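Local coordinates for protein amidohydrolase 2 (Bifidobacterium longum subsp. infantis, PDB 6UVZ) that is probably a hydrolase of the metallo-dependent hydrolases superfamily, at residues P134-N139 with T158-H163. Sequence-based numbering, arbitrary orientation.
Sequences PFELCN and TVIIDH
Neighbouring parallel strands of a TIM barrel, 135-137 and 159-161, illustrate how a beta-alpha-beta unit closes: helix 144-153 carries the chain across, and the second strand returns beside the first in the same direction. Four backbone hydrogen bonds join the segments 134-139 and 158-163. Phe135 N donates to Thr158 O (2.7 Å) and Phe135 O accepts from Ile160 N; Leu137 N then reaches Ile160 O, and Leu137 O takes Asp162 N at 2.8 Å. The two faces differ in character. On the face toward helix 144-153, Leu137 extends its CG anti to the backbone N (chi1 175°); Leu137 CD2 lies 3.6 Å from Ile161 CD1, the two side chains pointing the same way, while Leu137 CB meets Val159 CG2. Phe151 of the helix touches both Leu137 and Val159. On the other face the Glu136 chain bends at chi2 (82°), carrying Glu136 OE2 over Ile160 CG2. Just beyond strand 159-161, the Asp162 carboxylate meets that of Glu136, their planes 35° apart; Lys190 forms a salt bridge with Glu136 OE2, and Tyr255 OH hydrogen-bonds the same oxygen. An apolar outer layer against a helix, with a mixed inner face where carboxylates collect toward the C-terminal strand ends, fits the beta-alpha-beta unit of a TIM barrel, the fold this superfamily uses.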
ATOM      1  N   PRO A 134      -1.222  10.919   3.864  1.00 21.22           N
ATOM      2  CA  PRO A 134      -0.165   9.910   3.979  1.00 26.44           C
ATOM      3  C   PRO A 134       0.520   9.679   2.640  1.00 35.50           C
ATOM      4  O   PRO A 134      -0.043   9.921   1.570  1.00 39.30           O
ATOM      5  CB  PRO A 134      -0.911   8.653   4.443  1.00 19.49           C
ATOM      6  CG  PRO A 134      -2.231   9.147   4.962  1.00 34.44           C
ATOM      7  CD  PRO A 134      -2.552  10.357   4.143  1.00 26.40           C
ATOM      8  N   PHE A 135       1.758   9.201   2.714  1.00 31.18           N
ATOM      9  CA  PHE A 135       2.539   8.881   1.528  1.00 31.86           C
ATOM     10  C   PHE A 135       2.704   7.373   1.402  1.00 35.86           C
ATOM     11  O   PHE A 135       2.981   6.682   2.387  1.00 45.61           O
ATOM     12  CB  PHE A 135       3.915   9.550   1.562  1.00 30.27           C
ATOM     13  CG  PHE A 135       4.762   9.239   0.362  1.00 31.97           C
ATOM     14  CD1 PHE A 135       4.504   9.842  -0.858  1.00 31.75           C
ATOM     15  CD2 PHE A 135       5.810   8.341   0.449  1.00 27.64           C
ATOM     16  CE1 PHE A 135       5.277   9.557  -1.967  1.00 29.22           C
ATOM     17  CE2 PHE A 135       6.589   8.051  -0.657  1.00 31.69           C
ATOM     18  CZ  PHE A 135       6.321   8.660  -1.865  1.00 39.37           C
ATOM     19  N   GLU A 136       2.536   6.873   0.180  1.00 37.65           N
ATOM     20  CA  GLU A 136       2.658   5.452  -0.122  1.00 30.56           C
ATOM     21  C   GLU A 136       4.028   5.219  -0.750  1.00 40.01           C
ATOM     22  O   GLU A 136       4.295   5.682  -1.863  1.00 37.27           O
ATOM     23  CB  GLU A 136       1.535   5.006  -1.056  1.00 30.35           C
ATOM     24  CG  GLU A 136       1.043   3.593  -0.826  1.00 55.91           C
ATOM     25  CD  GLU A 136       0.040   3.501   0.305  1.00 53.27           C
ATOM     26  OE1 GLU A 136      -0.697   4.485   0.529  1.00 45.04           O
ATOM     27  OE2 GLU A 136      -0.011   2.448   0.970  1.00 53.87           O
ATOM     28  N   LEU A 137       4.896   4.504  -0.037  1.00 40.26           N
ATOM     29  CA  LEU A 137       6.279   4.296  -0.458  1.00 37.12           C
ATOM     30  C   LEU A 137       6.405   2.934  -1.133  1.00 40.42           C
ATOM     31  O   LEU A 137       6.300   1.895  -0.475  1.00 46.92           O
ATOM     32  CB  LEU A 137       7.230   4.404   0.732  1.00 30.37           C
ATOM     33  CG  LEU A 137       8.698   4.089   0.434  1.00 27.63           C
ATOM     34  CD1 LEU A 137       9.219   4.971  -0.686  1.00 29.96           C
ATOM     35  CD2 LEU A 137       9.554   4.252   1.680  1.00 39.71           C
ATOM     36  N   CYS A 138       6.639   2.945  -2.444  1.00 40.69           N
ATOM     37  CA  CYS A 138       6.914   1.737  -3.218  1.00 49.24           C
ATOM     38  C   CYS A 138       8.193   1.978  -4.006  1.00 56.73           C
ATOM     39  O   CYS A 138       8.197   2.758  -4.965  1.00 60.54           O
ATOM     40  CB  CYS A 138       5.749   1.394  -4.148  1.00 52.93           C
ATOM     41  SG  CYS A 138       5.986  -0.120  -5.109  1.00 58.19           S
ATOM     42  N   ASN A 139       9.275   1.311  -3.608  1.00 67.73           N
ATOM     43  CA  ASN A 139      10.588   1.598  -4.172  1.00 93.52           C
ATOM     44  C   ASN A 139      11.322   0.332  -4.595  1.00103.12           C
ATOM     45  O   ASN A 139      10.726  -0.748  -4.670  1.00 97.81           O
ATOM     46  CB  ASN A 139      11.435   2.368  -3.159  1.00106.62           C
ATOM     47  CG  ASN A 139      11.686   1.575  -1.891  1.00113.42           C
ATOM     48  OD1 ASN A 139      10.874   0.736  -1.499  1.00114.88           O
ATOM     49  ND2 ASN A 139      12.817   1.833  -1.244  1.00113.90           N
ATOM     50  N   THR A 158       2.851  10.574   7.546  1.00 48.96           N
ATOM     51  CA  THR A 158       2.530   9.156   7.629  1.00 38.65           C
ATOM     52  C   THR A 158       3.031   8.462   6.369  1.00 37.46           C
ATOM     53  O   THR A 158       2.563   8.755   5.264  1.00 43.16           O
ATOM     54  CB  THR A 158       1.026   8.946   7.798  1.00 37.60           C
ATOM     55  OG1 THR A 158       0.595   9.541   9.029  1.00 42.48           O
ATOM     56  CG2 THR A 158       0.693   7.462   7.815  1.00 20.49           C
ATOM     57  N   VAL A 159       3.987   7.551   6.536  1.00 32.47           N
ATOM     58  CA  VAL A 159       4.572   6.802   5.431  1.00 32.32           C
ATOM     59  C   VAL A 159       4.151   5.346   5.568  1.00 34.67           C
ATOM     60  O   VAL A 159       4.202   4.777   6.665  1.00 49.46           O
ATOM     61  CB  VAL A 159       6.104   6.943   5.404  1.00 27.86           C
ATOM     62  CG1 VAL A 159       6.693   6.688   6.786  1.00 22.00           C
ATOM     63  CG2 VAL A 159       6.711   6.001   4.374  1.00 32.07           C
ATOM     64  N   ILE A 160       3.721   4.749   4.462  1.00 28.11           N
ATOM     65  CA  ILE A 160       3.312   3.350   4.423  1.00 32.87           C
ATOM     66  C   ILE A 160       4.264   2.624   3.483  1.00 38.20           C
ATOM     67  O   ILE A 160       4.296   2.908   2.278  1.00 43.31           O
ATOM     68  CB  ILE A 160       1.854   3.179   3.975  1.00 33.76           C
ATOM     69  CG1 ILE A 160       0.893   3.763   5.012  1.00 35.10           C
ATOM     70  CG2 ILE A 160       1.549   1.712   3.752  1.00 39.98           C
ATOM     71  CD1 ILE A 160       0.538   5.218   4.786  1.00 39.82           C
ATOM     72  N   ILE A 161       5.040   1.690   4.029  1.00 40.71           N
ATOM     73  CA  ILE A 161       6.001   0.924   3.243  1.00 42.61           C
ATOM     74  C   ILE A 161       5.234  -0.159   2.490  1.00 46.67           C
ATOM     75  O   ILE A 161       4.653  -1.060   3.098  1.00 49.15           O
ATOM     76  CB  ILE A 161       7.094   0.316   4.128  1.00 45.36           C
ATOM     77  CG1 ILE A 161       7.591   1.332   5.158  1.00 46.39           C
ATOM     78  CG2 ILE A 161       8.254  -0.168   3.278  1.00 44.59           C
ATOM     79  CD1 ILE A 161       8.211   2.568   4.560  1.00 56.55           C
ATOM     80  N   ASP A 162       5.231  -0.075   1.162  1.00 51.02           N
ATOM     81  CA  ASP A 162       4.483  -1.019   0.342  1.00 48.77           C
ATOM     82  C   ASP A 162       5.262  -2.315   0.165  1.00 63.12           C
ATOM     83  O   ASP A 162       6.465  -2.295  -0.116  1.00 77.06           O
ATOM     84  CB  ASP A 162       4.169  -0.417  -1.029  1.00 44.07           C
ATOM     85  CG  ASP A 162       3.122   0.671  -0.963  1.00 57.79           C
ATOM     86  OD1 ASP A 162       2.642   0.972   0.151  1.00 63.17           O
ATOM     87  OD2 ASP A 162       2.775   1.223  -2.028  1.00 59.87           O
ATOM     88  N   HIS A 163       4.568  -3.440   0.341  1.00 73.77           N
ATOM     89  CA  HIS A 163       5.070  -4.758  -0.054  1.00 84.43           C
ATOM     90  C   HIS A 163       6.357  -5.122   0.682  1.00 84.42           C
ATOM     91  O   HIS A 163       7.316  -5.612   0.082  1.00 77.95           O
ATOM     92  CB  HIS A 163       5.270  -4.831  -1.569  1.00 91.55           C
ATOM     93  CG  HIS A 163       4.036  -4.518  -2.360  1.00101.18           C
ATOM     94  ND1 HIS A 163       2.804  -4.322  -1.774  1.00101.78           N
ATOM     95  CD2 HIS A 163       3.846  -4.367  -3.692  1.00102.30           C
ATOM     96  CE1 HIS A 163       1.909  -4.063  -2.709  1.00101.42           C
ATOM     97  NE2 HIS A 163       2.515  -4.085  -3.883  1.00102.70           N
TER